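Local coordinates for protein LC-Est1C (PDB 3WYD) that hydrolyses carboxylic esters, being the C-terminal esterase domain, with an alpha/beta hydrolase fold, of a metagenome-derived protein with a long N-terminal extension, at residues S125-M128 with V133-A136; L39-H44 with R91-V96; R59-I64 with R203-V208. One frame throughout, in Å; residues are numbered along the deposited sequence.

Contact 1 (S125-M128 with V133-A136); sequences SIAM and VFAA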
ATOM      1  N   SER A 125       7.615  -9.183   2.878  1.00 12.71           N
ATOM      2  CA  SER A 125       6.568 -10.198   3.139  1.00 12.49           C
ATOM      3  C   SER A 125       6.679 -11.393   2.210  1.00 13.29           C
ATOM      4  O   SER A 125       6.490 -12.559   2.643  1.00 14.09           O
ATOM      5  CB  SER A 125       5.174  -9.592   3.112  1.00 15.31           C
ATOM      6  OG  SER A 125       4.869  -9.076   1.858  1.00 16.08           O
ATOM      7  N   ILE A 126       6.996 -11.156   0.941  1.00 12.46           N
ATOM      8  CA  ILE A 126       7.159 -12.274   0.013  1.00 10.86           C
ATOM      9  C   ILE A 126       8.333 -13.151   0.390  1.00 11.80           C
ATOM     10  O   ILE A 126       8.260 -14.363   0.346  1.00 12.15           O
ATOM     11  CB  ILE A 126       7.212 -11.783  -1.430  1.00 13.84           C
ATOM     12  CG1 ILE A 126       5.878 -11.131  -1.780  1.00 13.82           C
ATOM     13  CG2 ILE A 126       7.683 -12.901  -2.411  1.00 13.12           C
ATOM     14  CD1 ILE A 126       6.001 -10.398  -3.174  1.00 17.63           C
ATOM     15  N   ALA A 127       9.463 -12.538   0.733  1.00 11.90           N
ATOM     16  CA  ALA A 127      10.623 -13.301   1.127  1.00 11.12           C
ATOM     17  C   ALA A 127      10.331 -14.123   2.395  1.00 12.15           C
ATOM     18  O   ALA A 127      10.786 -15.251   2.525  1.00 13.53           O
ATOM     19  CB  ALA A 127      11.818 -12.353   1.344  1.00 11.84           C
ATOM     20  N   MET A 128       9.596 -13.550   3.344  1.00 13.81           N
ATOM     21  CA  MET A 128       9.296 -14.345   4.564  1.00 12.37           C
ATOM     22  C   MET A 128       8.473 -15.578   4.259  1.00 16.16           C
ATOM     23  O   MET A 128       8.616 -16.612   4.912  1.00 16.98           O
ATOM     24  CB  MET A 128       8.585 -13.509   5.592  1.00 13.77           C
ATOM     25  CG  MET A 128       9.491 -12.412   6.193  1.00 13.93           C
ATOM     26  SD  MET A 128       8.594 -11.312   7.277  1.00 16.30           S
ATOM     27  CE  MET A 128       9.946 -10.286   7.812  1.00 17.31           C
ATOM     28  N   VAL A 133      14.212 -18.810  -1.633  1.00 13.23           N
ATOM     29  CA  VAL A 133      14.337 -18.428  -3.046  1.00 14.27           C
ATOM     30  C   VAL A 133      15.364 -17.326  -3.283  1.00 14.47           C
ATOM     31  O   VAL A 133      16.177 -17.410  -4.210  1.00 14.21           O
ATOM     32  CB  VAL A 133      12.995 -17.904  -3.584  1.00 13.73           C
ATOM     33  CG1 VAL A 133      13.194 -17.305  -5.012  1.00 16.65           C
ATOM     34  CG2 VAL A 133      11.939 -19.026  -3.651  1.00 18.76           C
ATOM     35  N   PHE A 134      15.357 -16.309  -2.424  1.00 13.29           N
ATOM     36  CA  PHE A 134      16.047 -15.064  -2.741  1.00 12.63           C
ATOM     37  C   PHE A 134      17.437 -14.995  -2.176  1.00 11.83           C
ATOM     38  O   PHE A 134      17.696 -15.428  -1.040  1.00 14.02           O
ATOM     39  CB  PHE A 134      15.231 -13.864  -2.248  1.00 10.90           C
ATOM     40  CG  PHE A 134      13.902 -13.763  -2.909  1.00 12.11           C
ATOM     41  CD1 PHE A 134      13.794 -13.286  -4.212  1.00 11.46           C
ATOM     42  CD2 PHE A 134      12.751 -14.190  -2.258  1.00 12.87           C
ATOM     43  CE1 PHE A 134      12.545 -13.293  -4.842  1.00 13.33           C
ATOM     44  CE2 PHE A 134      11.524 -14.265  -2.908  1.00 13.75           C
ATOM     45  CZ  PHE A 134      11.410 -13.777  -4.197  1.00 14.05           C
ATOM     46  N   ALA A 135      18.357 -14.499  -2.981  1.00 12.15           N
ATOM     47  CA  ALA A 135      19.761 -14.415  -2.565  1.00 11.70           C
ATOM     48  C   ALA A 135      20.005 -13.234  -1.635  1.00 11.79           C
ATOM     49  O   ALA A 135      20.804 -13.316  -0.684  1.00 14.98           O
ATOM     50  CB  ALA A 135      20.669 -14.337  -3.794  1.00 13.98           C
ATOM     51  N   ALA A 136      19.335 -12.124  -1.904  1.00 10.98           N
ATOM     52  CA  ALA A 136      19.466 -10.924  -1.084  1.00 10.04           C
ATOM     53  C   ALA A 136      18.271 -10.023  -1.383  1.00  9.98           C
ATOM     54  O   ALA A 136      17.565 -10.198  -2.410  1.00 11.88           O
ATOM     55  CB  ALA A 136      20.754 -10.207  -1.445  1.00 12.07           C
TER
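Phe134 meets Ile126 and Ala127 of helix 118-129 through its neighbouring ring carbons CD2 and CE2. Phe134 CE2 lies 4.1 Å from the CG2 methyl of Ile126, and Phe134 CD2 sits 4.1 Å from both the CA and the CB of Ala127, so one ring carbon rests on backbone and methyl together. The CG2 branch of Ile126 points away from its own backbone N while CG1 takes the place beside that N (chi1 -63°), which leaves CG2 to meet the ring; CD1, at the end of the other branch, packs toward Val93 and Leu43. In Phe134 the ring is swung beside its own backbone N (chi1 -62°), and the preceding residue holds it from one face, Val133 CG1 standing 3.9 Å above the ring plane over the centre. The contact is all van der Waals packing between buried residues. Further out, Met113 of strand 110-116 touches both Ile126 and Phe134, and Ile97 of helix 88-103 also reaches Phe134. The backbone of the neighbouring Ala135 is hydrogen-bonded to Ile111, tying the segment to the adjoining strand. Phe134 thus fastens the turn after helix 118-129 back onto the last part of that helix just before strand 136-140 enters the sheet. This closes a beta-alpha-beta crossover from strand 110-116, whose helix follows the probable nucleophile elbow of the alpha/beta hydrolase fold.

Contact 2 (L39-H44 with R91-V96); sequences LVIALH and RDVMDV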
ATOM      1  N   LEU A  39      18.755 -12.357 -11.701  1.00 13.11           N
ATOM      2  CA  LEU A  39      17.442 -11.844 -11.917  1.00 11.72           C
ATOM      3  C   LEU A  39      17.122 -10.918 -10.755  1.00 13.11           C
ATOM      4  O   LEU A  39      17.268 -11.313  -9.588  1.00 14.28           O
ATOM      5  CB  LEU A  39      16.450 -12.992 -11.923  1.00 13.18           C
ATOM      6  CG  LEU A  39      14.947 -12.707 -11.937  1.00 11.89           C
ATOM      7  CD1 LEU A  39      14.557 -11.799 -13.150  1.00 13.74           C
ATOM      8  CD2 LEU A  39      14.140 -14.003 -11.918  1.00 14.41           C
ATOM      9  N   VAL A  40      16.595  -9.735 -11.047  1.00 11.43           N
ATOM     10  CA  VAL A  40      16.024  -8.868  -9.986  1.00 11.32           C
ATOM     11  C   VAL A  40      14.544  -8.702 -10.180  1.00 11.48           C
ATOM     12  O   VAL A  40      14.068  -8.376 -11.275  1.00 13.24           O
ATOM     13  CB  VAL A  40      16.681  -7.474  -9.980  1.00 12.52           C
ATOM     14  CG1 VAL A  40      16.068  -6.602  -8.893  1.00 14.84           C
ATOM     15  CG2 VAL A  40      18.121  -7.555  -9.785  1.00 18.67           C
ATOM     16  N   ILE A  41      13.781  -8.936  -9.126  1.00 10.85           N
ATOM     17  CA  ILE A  41      12.362  -8.639  -9.120  1.00 10.93           C
ATOM     18  C   ILE A  41      12.239  -7.264  -8.447  1.00 11.23           C
ATOM     19  O   ILE A  41      12.740  -7.094  -7.330  1.00 11.98           O
ATOM     20  CB  ILE A  41      11.592  -9.695  -8.289  1.00 11.16           C
ATOM     21  CG1 ILE A  41      11.836 -11.116  -8.849  1.00 13.75           C
ATOM     22  CG2 ILE A  41      10.112  -9.304  -8.200  1.00 13.02           C
ATOM     23  CD1 ILE A  41      11.524 -11.276 -10.351  1.00 16.02           C
ATOM     24  N   ALA A  42      11.631  -6.293  -9.141  1.00 10.92           N
ATOM     25  CA  ALA A  42      11.489  -4.941  -8.630  1.00 10.27           C
ATOM     26  C   ALA A  42      10.002  -4.652  -8.474  1.00 12.08           C
ATOM     27  O   ALA A  42       9.239  -4.777  -9.443  1.00 13.68           O
ATOM     28  CB  ALA A  42      12.125  -3.959  -9.635  1.00 11.73           C
ATOM     29  N   LEU A  43       9.562  -4.336  -7.252  1.00 11.44           N
ATOM     30  CA  LEU A  43       8.145  -4.141  -6.900  1.00 11.86           C
ATOM     31  C   LEU A  43       7.826  -2.669  -6.738  1.00 12.73           C
ATOM     32  O   LEU A  43       8.455  -1.972  -5.942  1.00 12.96           O
ATOM     33  CB  LEU A  43       7.842  -4.852  -5.569  1.00 11.59           C
ATOM     34  CG  LEU A  43       8.134  -6.351  -5.546  1.00 12.29           C
ATOM     35  CD1 LEU A  43       7.809  -6.968  -4.176  1.00 13.14           C
ATOM     36  CD2 LEU A  43       7.453  -7.159  -6.693  1.00 12.91           C
ATOM     37  N   HIS A  44       6.895  -2.169  -7.562  1.00 13.19           N
ATOM     38  CA  HIS A  44       6.436  -0.788  -7.528  1.00 14.68           C
ATOM     39  C   HIS A  44       5.669  -0.366  -6.289  1.00 14.41           C
ATOM     40  O   HIS A  44       5.203  -1.190  -5.500  1.00 17.47           O
ATOM     41  CB  HIS A  44       5.601  -0.471  -8.802  1.00 14.91           C
ATOM     42  CG  HIS A  44       4.293  -1.174  -8.856  1.00 17.51           C
ATOM     43  ND1 HIS A  44       3.219  -0.808  -8.068  1.00 17.55           N
ATOM     44  CD2 HIS A  44       3.891  -2.249  -9.569  1.00 20.37           C
ATOM     45  CE1 HIS A  44       2.232  -1.669  -8.255  1.00 23.96           C
ATOM     46  NE2 HIS A  44       2.607  -2.545  -9.171  1.00 23.75           N
ATOM     47  N   ARG A  91       1.248 -14.571  -4.842  1.00 26.87           N
ATOM     48  CA  ARG A  91       1.317 -15.700  -5.751  1.00 27.77           C
ATOM     49  C   ARG A  91       1.580 -15.229  -7.170  1.00 27.08           C
ATOM     50  O   ARG A  91       2.376 -15.849  -7.901  1.00 26.36           O
ATOM     51  CB  ARG A  91       0.022 -16.522  -5.680  1.00 30.84           C
ATOM     52  CG  ARG A  91       0.135 -17.698  -4.729  1.00 38.08           C
ATOM     53  CD  ARG A  91      -1.217 -18.138  -4.168  1.00 50.98           C
ATOM     54  NE  ARG A  91      -1.177 -18.257  -2.707  1.00 56.43           N
ATOM     55  CZ  ARG A  91      -1.984 -17.602  -1.875  1.00 58.07           C
ATOM     56  NH1 ARG A  91      -2.937 -16.805  -2.353  1.00 57.04           N
ATOM     57  NH2 ARG A  91      -1.858 -17.763  -0.564  1.00 60.19           N
ATOM     58  N   ASP A  92       1.008 -14.079  -7.530  1.00 28.30           N
ATOM     59  CA  ASP A  92       1.345 -13.430  -8.804  1.00 29.64           C
ATOM     60  C   ASP A  92       2.842 -13.220  -8.950  1.00 27.60           C
ATOM     61  O   ASP A  92       3.443 -13.618  -9.952  1.00 26.49           O
ATOM     62  CB  ASP A  92       0.633 -12.089  -8.949  1.00 31.07           C
ATOM     63  CG  ASP A  92      -0.811 -12.245  -9.395  1.00 40.20           C
ATOM     64  OD1 ASP A  92      -1.093 -13.195 -10.169  1.00 45.51           O
ATOM     65  OD2 ASP A  92      -1.657 -11.439  -8.953  1.00 45.86           O
ATOM     66  N   VAL A  93       3.473 -12.666  -7.915  1.00 22.82           N
ATOM     67  CA  VAL A  93       4.898 -12.467  -7.996  1.00 20.19           C
ATOM     68  C   VAL A  93       5.656 -13.758  -8.169  1.00 19.85           C
ATOM     69  O   VAL A  93       6.607 -13.847  -8.971  1.00 18.36           O
ATOM     70  CB  VAL A  93       5.454 -11.655  -6.793  1.00 16.75           C
ATOM     71  CG1 VAL A  93       6.966 -11.572  -6.899  1.00 18.90           C
ATOM     72  CG2 VAL A  93       4.877 -10.270  -6.834  1.00 19.62           C
ATOM     73  N   MET A  94       5.282 -14.788  -7.416  1.00 18.97           N
ATOM     74  CA  MET A  94       6.031 -16.023  -7.533  1.00 18.74           C
ATOM     75  C   MET A  94       5.834 -16.671  -8.882  1.00 18.04           C
ATOM     76  O   MET A  94       6.745 -17.281  -9.423  1.00 19.06           O
ATOM     77  CB  MET A  94       5.699 -16.982  -6.384  1.00 20.05           C
ATOM     78  CG  MET A  94       6.012 -16.405  -4.970  1.00 22.32           C
ATOM     79  SD  MET A  94       7.683 -15.692  -4.761  1.00 20.29           S
ATOM     80  CE  MET A  94       8.687 -17.137  -4.989  1.00 17.53           C
ATOM     81  N   ASP A  95       4.656 -16.477  -9.443  1.00 19.43           N
ATOM     82  CA  ASP A  95       4.357 -17.011 -10.765  1.00 20.36           C
ATOM     83  C   ASP A  95       5.154 -16.299 -11.856  1.00 19.08           C
ATOM     84  O   ASP A  95       5.615 -16.930 -12.817  1.00 20.12           O
ATOM     85  CB  ASP A  95       2.866 -16.909 -11.061  1.00 22.17           C
ATOM     86  CG  ASP A  95       2.041 -17.952 -10.323  1.00 23.94           C
ATOM     87  OD1 ASP A  95       2.611 -18.882  -9.706  1.00 27.51           O
ATOM     88  OD2 ASP A  95       0.808 -17.827 -10.361  1.00 33.95           O
ATOM     89  N   VAL A  96       5.343 -14.983 -11.714  1.00 20.25           N
ATOM     90  CA  VAL A  96       6.236 -14.250 -12.601  1.00 19.60           C
ATOM     91  C   VAL A  96       7.657 -14.780 -12.534  1.00 17.75           C
ATOM     92  O   VAL A  96       8.278 -15.070 -13.565  1.00 17.92           O
ATOM     93  CB  VAL A  96       6.240 -12.745 -12.277  1.00 19.31           C
ATOM     94  CG1 VAL A  96       7.349 -12.025 -13.053  1.00 20.14           C
ATOM     95  CG2 VAL A  96       4.869 -12.160 -12.540  1.00 22.22           C
TER
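Val93 of helix 88-103 sets its two methyls against strand 37-43, one on Ile41 and the other on Leu43. Val93 CG1 meets Ile41 CG2 at 4.1 Å, and Val93 CG2 meets Leu43 CD2 at 4.0 Å. Both methyls can be used because of the valine rotation: CG1 lies opposite the backbone N (chi1 176°) and CG2 opposite the carbonyl carbon, so the pair spreads along the strand. Ile41 and Val93 run past one another in opposite senses. Leu43 starts less directly: its chi2 of 180° sends CD1 out anti to CA and leaves CD2, the branch turned aside, to meet Val93. The CA atoms of Ile41 and Val93 are 8.5 Å apart, and the branched aliphatic groups lie between. Here the layers of the alpha/beta hydrolase sandwich meet: helix 88-103 connects strand 72-76 to strand 110-116, and strand 37-43 lies between those two in the parallel part of the sheet, so the connecting helix rests over the strand that its crossover passes. Around this tight part, Ile126 of helix 118-129 touches both Val93 and Leu43, and Pro76 of the adjoining strand 72-76 touches both Ile41 and Leu43. Packing slackens one turn on, where Val96 points at the strand but its CG1 stays 5.0 Å from Ile41 CD1. The far side of the helix is polar and faces solvent: Arg91 and Asp95 point away from the strand and Asp92 lies at the flank; all three are exposed. The helix here is held by Asp95 N to Arg91 O at 2.8 Å and Val96 N to Asp92 O at 2.9 Å.

Contact 3 (R59-I64 with R203-V208); sequences RGAFMI and RTFKDV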
ATOM      1  N   ARG A  59      13.477   8.423 -14.614  1.00 26.55           N
ATOM      2  CA  ARG A  59      13.326   8.089 -16.033  1.00 29.50           C
ATOM      3  C   ARG A  59      14.052   6.807 -16.391  1.00 29.24           C
ATOM      4  O   ARG A  59      14.785   6.742 -17.375  1.00 28.87           O
ATOM      5  CB  ARG A  59      13.822   9.226 -16.925  1.00 32.21           C
ATOM      6  CG  ARG A  59      12.961  10.475 -16.861  1.00 35.89           C
ATOM      7  CD  ARG A  59      13.334  11.445 -17.979  1.00 44.36           C
ATOM      8  NE  ARG A  59      12.575  11.173 -19.198  1.00 54.10           N
ATOM      9  CZ  ARG A  59      11.782  12.056 -19.799  1.00 56.97           C
ATOM     10  NH1 ARG A  59      11.673  13.290 -19.316  1.00 57.45           N
ATOM     11  NH2 ARG A  59      11.122  11.716 -20.900  1.00 58.37           N
ATOM     12  N   GLY A  60      13.801   5.761 -15.616  1.00 25.67           N
ATOM     13  CA  GLY A  60      14.329   4.447 -15.984  1.00 24.45           C
ATOM     14  C   GLY A  60      15.775   4.191 -15.585  1.00 20.90           C
ATOM     15  O   GLY A  60      16.399   3.272 -16.106  1.00 21.55           O
ATOM     16  N   ALA A  61      16.298   4.955 -14.623  1.00 20.82           N
ATOM     17  CA  ALA A  61      17.649   4.778 -14.102  1.00 18.84           C
ATOM     18  C   ALA A  61      17.921   3.324 -13.685  1.00 16.19           C
ATOM     19  O   ALA A  61      19.058   2.866 -13.683  1.00 18.64           O
ATOM     20  CB  ALA A  61      17.896   5.685 -12.876  1.00 18.29           C
ATOM     21  N   PHE A  62      16.901   2.689 -13.156  1.00 17.14           N
ATOM     22  CA  PHE A  62      17.088   1.314 -12.694  1.00 15.80           C
ATOM     23  C   PHE A  62      17.628   0.404 -13.799  1.00 17.32           C
ATOM     24  O   PHE A  62      18.467  -0.470 -13.549  1.00 16.65           O
ATOM     25  CB  PHE A  62      15.745   0.804 -12.156  1.00 15.14           C
ATOM     26  CG  PHE A  62      15.866  -0.408 -11.270  1.00 18.57           C
ATOM     27  CD1 PHE A  62      16.019  -0.268  -9.897  1.00 15.73           C
ATOM     28  CD2 PHE A  62      15.801  -1.693 -11.813  1.00 17.07           C
ATOM     29  CE1 PHE A  62      16.123  -1.413  -9.073  1.00 14.12           C
ATOM     30  CE2 PHE A  62      15.925  -2.837 -11.003  1.00 15.52           C
ATOM     31  CZ  PHE A  62      15.998  -2.703  -9.628  1.00 13.50           C
ATOM     32  N   MET A  63      17.154   0.609 -15.016  1.00 17.19           N
ATOM     33  CA  MET A  63      17.516  -0.283 -16.104  1.00 17.21           C
ATOM     34  C   MET A  63      18.889   0.001 -16.690  1.00 19.92           C
ATOM     35  O   MET A  63      19.485  -0.890 -17.249  1.00 19.59           O
ATOM     36  CB  MET A  63      16.443  -0.256 -17.200  1.00 15.99           C
ATOM     37  CG  MET A  63      15.049  -0.463 -16.694  1.00 15.85           C
ATOM     38  SD  MET A  63      14.844  -2.053 -15.810  1.00 18.06           S
ATOM     39  CE  MET A  63      13.248  -1.787 -15.021  1.00 20.64           C
ATOM     40  N   ILE A  64      19.396   1.225 -16.514  1.00 19.63           N
ATOM     41  CA  ILE A  64      20.815   1.535 -16.764  1.00 20.89           C
ATOM     42  C   ILE A  64      21.721   0.666 -15.896  1.00 20.45           C
ATOM     43  O   ILE A  64      22.662   0.045 -16.404  1.00 20.74           O
ATOM     44  CB  ILE A  64      21.094   3.024 -16.531  1.00 20.20           C
ATOM     45  CG1 ILE A  64      20.206   3.844 -17.461  1.00 25.78           C
ATOM     46  CG2 ILE A  64      22.577   3.346 -16.786  1.00 24.68           C
ATOM     47  CD1 ILE A  64      20.317   5.340 -17.218  1.00 30.14           C
ATOM     48  N   ARG A 203      17.810   7.444  -5.635  1.00 16.07           N
ATOM     49  CA  ARG A 203      19.074   7.820  -4.972  1.00 18.35           C
ATOM     50  C   ARG A 203      19.939   6.585  -4.632  1.00 16.84           C
ATOM     51  O   ARG A 203      21.172   6.615  -4.661  1.00 18.45           O
ATOM     52  CB  ARG A 203      18.741   8.543  -3.646  1.00 18.85           C
ATOM     53  CG  ARG A 203      19.968   8.860  -2.831  1.00 25.30           C
ATOM     54  CD  ARG A 203      19.587   9.265  -1.437  1.00 26.27           C
ATOM     55  NE  ARG A 203      20.739   9.685  -0.664  1.00 27.78           N
ATOM     56  CZ  ARG A 203      20.988  10.966  -0.384  1.00 25.29           C
ATOM     57  NH1 ARG A 203      20.115  11.892  -0.771  1.00 23.26           N
ATOM     58  NH2 ARG A 203      21.989  11.286   0.418  1.00 29.88           N
ATOM     59  N   THR A 204      19.269   5.483  -4.295  1.00 12.79           N
ATOM     60  CA  THR A 204      19.991   4.315  -3.780  1.00 13.08           C
ATOM     61  C   THR A 204      20.005   3.122  -4.755  1.00 13.77           C
ATOM     62  O   THR A 204      20.389   2.016  -4.352  1.00 12.41           O
ATOM     63  CB  THR A 204      19.490   3.851  -2.387  1.00 12.34           C
ATOM     64  OG1 THR A 204      18.082   3.571  -2.431  1.00 12.63           O
ATOM     65  CG2 THR A 204      19.800   4.907  -1.304  1.00 12.84           C
ATOM     66  N   PHE A 205      19.570   3.309  -6.000  1.00 13.47           N
ATOM     67  CA  PHE A 205      19.686   2.220  -6.965  1.00 13.47           C
ATOM     68  C   PHE A 205      21.106   1.684  -7.051  1.00 13.60           C
ATOM     69  O   PHE A 205      21.300   0.465  -7.125  1.00 13.96           O
ATOM     70  CB  PHE A 205      19.210   2.603  -8.355  1.00 12.42           C
ATOM     71  CG  PHE A 205      17.735   2.819  -8.459  1.00 13.61           C
ATOM     72  CD1 PHE A 205      16.846   2.256  -7.556  1.00 11.02           C
ATOM     73  CD2 PHE A 205      17.219   3.514  -9.553  1.00 16.35           C
ATOM     74  CE1 PHE A 205      15.467   2.504  -7.673  1.00 12.70           C
ATOM     75  CE2 PHE A 205      15.862   3.681  -9.734  1.00 16.98           C
ATOM     76  CZ  PHE A 205      14.966   3.175  -8.796  1.00 17.53           C
ATOM     77  N   LYS A 206      22.097   2.567  -6.977  1.00 15.42           N
ATOM     78  CA  LYS A 206      23.488   2.089  -7.027  1.00 15.04           C
ATOM     79  C   LYS A 206      23.819   1.199  -5.851  1.00 14.27           C
ATOM     80  O   LYS A 206      24.488   0.184  -6.011  1.00 15.48           O
ATOM     81  CB  LYS A 206      24.477   3.288  -7.065  1.00 17.98           C
ATOM     82  CG  LYS A 206      25.937   2.849  -7.203  1.00 25.89           C
ATOM     83  CD  LYS A 206      26.886   4.060  -7.220  1.00 36.26           C
ATOM     84  CE  LYS A 206      28.329   3.641  -7.463  1.00 37.34           C
ATOM     85  NZ  LYS A 206      28.867   2.822  -6.342  1.00 43.03           N
ATOM     86  N   ASP A 207      23.350   1.589  -4.665  1.00 15.00           N
ATOM     87  CA  ASP A 207      23.629   0.825  -3.466  1.00 13.42           C
ATOM     88  C   ASP A 207      22.923  -0.541  -3.550  1.00 13.97           C
ATOM     89  O   ASP A 207      23.450  -1.544  -3.088  1.00 13.92           O
ATOM     90  CB  ASP A 207      23.124   1.588  -2.253  1.00 15.18           C
ATOM     91  CG  ASP A 207      23.766   2.958  -2.132  1.00 17.95           C
ATOM     92  OD1 ASP A 207      24.884   3.009  -1.590  1.00 21.93           O
ATOM     93  OD2 ASP A 207      23.158   3.959  -2.579  1.00 21.95           O
ATOM     94  N   VAL A 208      21.709  -0.550  -4.069  1.00 12.98           N
ATOM     95  CA  VAL A 208      20.976  -1.827  -4.225  1.00 12.53           C
ATOM     96  C   VAL A 208      21.720  -2.800  -5.157  1.00 13.00           C
ATOM     97  O   VAL A 208      21.922  -3.975  -4.798  1.00 11.71           O
ATOM     98  CB  VAL A 208      19.566  -1.567  -4.785  1.00 11.35           C
ATOM     99  CG1 VAL A 208      18.849  -2.850  -5.222  1.00 13.62           C
ATOM    100  CG2 VAL A 208      18.722  -0.777  -3.789  1.00 13.78           C
TER
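The backbones of Phe62 and Phe205 come together at a CA-CA distance of 6.4 Å, where a kinked part of helix 57-69 meets the first turn of helix 205-213. Both helices belong to the same outer layer of the alpha/beta hydrolase sandwich, and the two phenylalanines join them by a T-shaped (edge-to-face) stack. The planes stand at 90° with centroids 4.9 Å apart: Phe62 presents its edge and Phe205 its face. The contact atom is Phe62 CD1, poised over the centre of the Phe205 ring and 3.5 Å from Phe205 CD1. A CH-pi contact reinforces it, Phe62 CB lying 4.2 Å from the centroid of the Phe205 ring and 27° from the ring normal, so the Phe62 side chain covers that face from its root to its ring edge. Phe62 turns its CG opposite its backbone N (chi1 -162°), which stands the ring on the Phe205 face by its CD1 edge. The aromatic cluster continues beyond the pair: Tyr53 of helix 52-55 meets Phe62 edge-to-face and also touches Phe205, and the Phe62 ring meets that of Phe209. Thr204 takes the N-cap position of helix 205-213, though its side chain makes no capping bond; OG1 bonds Val200 O instead. Near the plane of the Phe205 ring, at its edge, the Ala61 CB methyl lies 4.0 Å from Phe205 CD2.

How the contacts relate
All three contacts are apolar. Every touching residue of contacts 1 and 2 is buried, their centres about 9 Å from the centre of the chain, whereas contact 3, its centre about 12 Å from it, includes the partly exposed Ala61. Contacts 1 and 2 lie on one side of the sheet and merge: Ile126 CG2 packs 3.6 Å from Met94 SD. Contact 3 is on the other side and reaches contact 2 where Phe62 CZ lies 4.0 Å from Val40 CG1. Strand 37-43 thus carries helix packing on both faces. Branched aliphatics join helix to strand in contact 2, one ring seats a loop in contact 1, and a T-shaped phenylalanine pair joins two helices in contact 3.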